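Local coordinates for probable spore coat polysaccharide biosynthesis protein E (PDB 3G8R) that binds zinc in its barrel domain and probably acts as a sialic acid synthase-like enzyme, at residues A132-A143 against R160-A171. Numbering follows the deposited sequence.
Sequences ARSDKPVVASTA and RGKDLTIMHCVA
The ammonium group of Lys-162 reaches across to the end of helix 125-132 and is gripped by two backbone carbonyls, with NZ 3.0 Å from Ala-132 O and 2.9 Å from Ser-134 O. Successive bends along its aliphatic chain carry the amino group there; NZ stands above the carbonyl plane of Ser-134, and the carboxylate of Asp-135 lies nearby, beyond salt-bridge range. Further on, Pro-137 sets its ring carbons CB and CG beside the carboxylate of Asp-163, whose OD1 forms a salt bridge with Arg-196.

From here the chains run parallel, with Val-138 N bonded almost linearly to Asp-163 O (172° at the hydrogen) and the Ala-140 and Met-167 amides continuing the pairing. Strands 138-141 and 164-168 are neighbours in the eight-stranded TIM barrel, joined through helix 147-158 as a beta-alpha-beta crossover. On the face toward that helix, Leu-164 swings CD1 across to Val-138, 3.8 Å from CG1, and CD1 also touches Ala-140 CB further along the strand (4.2 Å).

Val-139, Thr-165, Ser-141 and Met-167 occupy the inner face. Val-139 and Thr-165 run their side chains abreast in one direction, with Val-139 CG2 near Thr-165 CB, while Val-139 CG1, anti to its own N (chi1 -179°), meets the selenomethionine chain of Met-167 at CG (3.8 Å) and SE. Ser-141 OG is hydrogen-bonded to Lys-116. At the C-terminal end of the strands, Cys-169 SG sits between Ser-141 CB (3.8 Å) and Ala-143 CB (3.7 Å), about 7 Å from the zinc ion bound by His-202 and His-225.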
loop_
_atom_site.group_PDB
_atom_site.type_symbol
_atom_site.label_atom_id
_atom_site.label_comp_id
_atom_site.label_asym_id
_atom_site.label_seq_id
_atom_site.Cartn_x
_atom_site.Cartn_y
_atom_site.Cartn_z
ATOM N N ALA A 132 1.591 30.983 10.617
ATOM C CA ALA A 132 2.457 30.577 11.722
ATOM C C ALA A 132 2.101 31.320 12.995
ATOM O O ALA A 132 2.123 30.754 14.057
ATOM C CB ALA A 132 3.905 30.823 11.378
ATOM N N ARG A 133 1.769 32.594 12.885
ATOM C CA ARG A 133 1.398 33.333 14.068
ATOM C C ARG A 133 -0.025 33.003 14.517
ATOM O O ARG A 133 -0.602 33.709 15.311
ATOM C CB ARG A 133 1.684 34.838 13.914
ATOM C CG ARG A 133 0.692 35.676 13.149
ATOM C CD ARG A 133 0.992 37.188 13.369
ATOM N NE ARG A 133 2.089 37.665 12.512
ATOM C CZ ARG A 133 1.921 38.431 11.427
ATOM N NH1 ARG A 133 0.698 38.836 11.060
ATOM N NH2 ARG A 133 2.979 38.797 10.704
ATOM N N SER A 134 -0.572 31.904 14.016
ATOM C CA SER A 134 -1.899 31.450 14.416
ATOM C C SER A 134 -1.680 30.321 15.401
ATOM O O SER A 134 -0.537 29.971 15.656
ATOM C CB SER A 134 -2.668 30.955 13.197
ATOM O OG SER A 134 -4.057 31.034 13.413
ATOM N N ASP A 135 -2.733 29.739 15.965
ATOM C CA ASP A 135 -2.512 28.642 16.928
ATOM C C ASP A 135 -3.361 27.369 16.672
ATOM O O ASP A 135 -3.700 26.582 17.578
ATOM C CB ASP A 135 -2.565 29.157 18.385
ATOM C CG ASP A 135 -1.230 29.857 18.836
ATOM O OD1 ASP A 135 -0.124 29.297 18.609
ATOM O OD2 ASP A 135 -1.286 30.962 19.445
ATOM N N LYS A 136 -3.658 27.163 15.399
ATOM C CA LYS A 136 -4.416 26.006 14.951
ATOM C C LYS A 136 -3.530 25.035 14.175
ATOM O O LYS A 136 -2.515 25.426 13.580
ATOM C CB LYS A 136 -5.573 26.469 14.075
ATOM C CG LYS A 136 -6.420 27.465 14.789
ATOM C CD LYS A 136 -6.715 28.670 13.927
ATOM C CE LYS A 136 -8.182 28.722 13.561
ATOM N NZ LYS A 136 -9.036 28.610 14.778
ATOM N N PRO A 137 -3.918 23.759 14.177
ATOM C CA PRO A 137 -3.275 22.718 13.383
ATOM C C PRO A 137 -3.201 23.077 11.896
ATOM O O PRO A 137 -4.012 23.860 11.398
ATOM C CB PRO A 137 -4.210 21.538 13.584
ATOM C CG PRO A 137 -4.819 21.777 14.909
ATOM C CD PRO A 137 -5.036 23.235 14.979
ATOM N N VAL A 138 -2.233 22.505 11.188
ATOM C CA VAL A 138 -2.046 22.849 9.771
ATOM C C VAL A 138 -1.942 21.611 8.896
ATOM O O VAL A 138 -1.317 20.594 9.254
ATOM C CB VAL A 138 -0.828 23.784 9.543
ATOM C CG1 VAL A 138 -0.571 24.019 8.059
ATOM C CG2 VAL A 138 -1.052 25.118 10.212
ATOM N N VAL A 139 -2.578 21.718 7.743
ATOM C CA VAL A 139 -2.617 20.667 6.765
ATOM C C VAL A 139 -2.135 21.296 5.456
ATOM O O VAL A 139 -2.760 22.230 4.930
ATOM C CB VAL A 139 -4.041 20.199 6.608
ATOM C CG1 VAL A 139 -4.114 19.090 5.627
ATOM C CG2 VAL A 139 -4.596 19.752 7.945
ATOM N N ALA A 140 -1.027 20.795 4.934
ATOM C CA ALA A 140 -0.367 21.459 3.841
ATOM C C ALA A 140 -0.297 20.557 2.628
ATOM O O ALA A 140 0.043 19.392 2.717
ATOM C CB ALA A 140 1.015 21.878 4.277
ATOM N N SER A 141 -0.653 21.069 1.474
ATOM C CA SER A 141 -0.571 20.194 0.317
ATOM C C SER A 141 0.656 20.567 -0.444
ATOM O O SER A 141 1.038 21.729 -0.451
ATOM C CB SER A 141 -1.800 20.308 -0.559
ATOM O OG SER A 141 -2.778 19.476 -0.041
ATOM N N THR A 142 1.223 19.599 -1.135
ATOM C CA THR A 142 2.578 19.724 -1.643
ATOM C C THR A 142 2.733 19.451 -3.186
ATOM O O THR A 142 3.849 19.318 -3.682
ATOM C CB THR A 142 3.477 18.794 -0.797
ATOM O OG1 THR A 142 4.617 18.411 -1.561
ATOM C CG2 THR A 142 2.753 17.520 -0.466
ATOM N N ALA A 143 1.645 19.391 -3.948
ATOM C CA ALA A 143 1.772 19.210 -5.401
ATOM C C ALA A 143 2.891 20.033 -6.064
ATOM O O ALA A 143 2.938 21.239 -5.961
ATOM C CB ALA A 143 0.471 19.472 -6.089
ATOM N N ARG A 160 8.849 25.647 16.594
ATOM C CA ARG A 160 7.678 26.483 16.888
ATOM C C ARG A 160 6.381 25.635 16.929
ATOM O O ARG A 160 5.260 26.140 16.820
ATOM C CB ARG A 160 7.595 27.704 15.951
ATOM C CG ARG A 160 6.554 27.649 14.875
ATOM C CD ARG A 160 6.880 28.610 13.750
ATOM N NE ARG A 160 7.681 29.767 14.167
ATOM C CZ ARG A 160 8.970 29.958 13.857
ATOM N NH1 ARG A 160 9.649 29.059 13.125
ATOM N NH2 ARG A 160 9.589 31.056 14.295
ATOM N N GLY A 161 6.586 24.333 17.085
ATOM C CA GLY A 161 5.652 23.452 17.794
ATOM C C GLY A 161 4.282 23.196 17.208
ATOM O O GLY A 161 3.364 22.797 17.928
ATOM N N LYS A 162 4.161 23.390 15.899
ATOM C CA LYS A 162 2.908 23.177 15.218
ATOM C C LYS A 162 2.499 21.712 15.024
ATOM O O LYS A 162 3.326 20.835 14.853
ATOM C CB LYS A 162 2.950 23.907 13.892
ATOM C CG LYS A 162 2.224 25.200 13.951
ATOM C CD LYS A 162 3.177 26.359 13.922
ATOM C CE LYS A 162 2.698 27.524 14.834
ATOM N NZ LYS A 162 1.272 27.899 14.597
ATOM N N ASP A 163 1.195 21.462 15.072
ATOM C CA ASP A 163 0.644 20.177 14.649
ATOM C C ASP A 163 0.522 20.177 13.124
ATOM O O ASP A 163 -0.400 20.788 12.557
ATOM C CB ASP A 163 -0.719 19.944 15.289
ATOM C CG ASP A 163 -1.462 18.730 14.703
ATOM O OD1 ASP A 163 -1.084 18.134 13.644
ATOM O OD2 ASP A 163 -2.485 18.374 15.316
ATOM N N LEU A 164 1.430 19.484 12.451
ATOM C CA LEU A 164 1.436 19.537 10.980
ATOM C C LEU A 164 0.980 18.253 10.319
ATOM O O LEU A 164 1.127 17.169 10.876
ATOM C CB LEU A 164 2.799 19.969 10.468
ATOM C CG LEU A 164 3.040 20.346 9.013
ATOM C CD1 LEU A 164 1.905 21.189 8.344
ATOM C CD2 LEU A 164 4.377 21.070 8.975
ATOM N N THR A 165 0.390 18.394 9.142
ATOM C CA THR A 165 -0.020 17.273 8.327
ATOM C C THR A 165 0.372 17.643 6.944
ATOM O O THR A 165 0.093 18.746 6.511
ATOM C CB THR A 165 -1.519 17.087 8.428
ATOM O OG1 THR A 165 -1.817 16.726 9.786
ATOM C CG2 THR A 165 -2.030 16.005 7.513
ATOM N N ILE A 166 1.021 16.734 6.238
ATOM C CA ILE A 166 1.486 17.004 4.898
ATOM C C ILE A 166 0.827 16.085 3.853
ATOM O O ILE A 166 0.756 14.865 4.070
ATOM C CB ILE A 166 2.972 16.882 4.921
ATOM C CG1 ILE A 166 3.529 18.243 5.309
ATOM C CG2 ILE A 166 3.534 16.402 3.572
ATOM C CD1 ILE A 166 4.907 18.490 4.790
HETATM N N MSE A 167 0.314 16.627 2.743
HETATM C CA MSE A 167 -0.527 15.758 1.893
HETATM C C MSE A 167 0.007 15.567 0.509
HETATM O O MSE A 167 0.421 16.473 -0.120
HETATM C CB MSE A 167 -1.972 16.235 1.774
HETATM C CG MSE A 167 -2.646 16.742 3.033
HETATM SE SE MSE A 167 -3.790 15.647 3.854
HETATM C CE MSE A 167 -5.158 15.556 2.672
ATOM N N HIS A 168 -0.010 14.361 0.011
ATOM C CA HIS A 168 0.347 14.185 -1.375
ATOM C C HIS A 168 -0.826 14.724 -2.185
ATOM O O HIS A 168 -1.980 14.581 -1.790
ATOM C CB HIS A 168 0.674 12.722 -1.696
ATOM C CG HIS A 168 0.693 12.426 -3.155
ATOM N ND1 HIS A 168 1.607 12.993 -4.020
ATOM C CD2 HIS A 168 -0.097 11.627 -3.916
ATOM C CE1 HIS A 168 1.377 12.557 -5.244
ATOM N NE2 HIS A 168 0.367 11.706 -5.205
ATOM N N CYS A 169 -0.526 15.438 -3.258
ATOM C CA CYS A 169 -1.516 15.646 -4.264
ATOM C C CYS A 169 -0.891 16.035 -5.577
ATOM O O CYS A 169 0.273 16.398 -5.650
ATOM C CB CYS A 169 -2.606 16.634 -3.826
ATOM S SG CYS A 169 -2.170 18.339 -3.741
ATOM N N VAL A 170 -1.689 15.908 -6.623
ATOM C CA VAL A 170 -1.256 16.265 -7.943
ATOM C C VAL A 170 -2.188 17.347 -8.484
ATOM O O VAL A 170 -3.429 17.258 -8.376
ATOM C CB VAL A 170 -1.249 15.045 -8.857
ATOM C CG1 VAL A 170 -0.621 15.394 -10.183
ATOM C CG2 VAL A 170 -0.491 13.900 -8.186
ATOM N N ALA A 171 -1.569 18.376 -9.060
ATOM C CA ALA A 171 -2.285 19.499 -9.612
ATOM C C ALA A 171 -2.689 19.231 -11.061
ATOM O O ALA A 171 -2.367 19.992 -11.968
ATOM C CB ALA A 171 -1.446 20.754 -9.489
#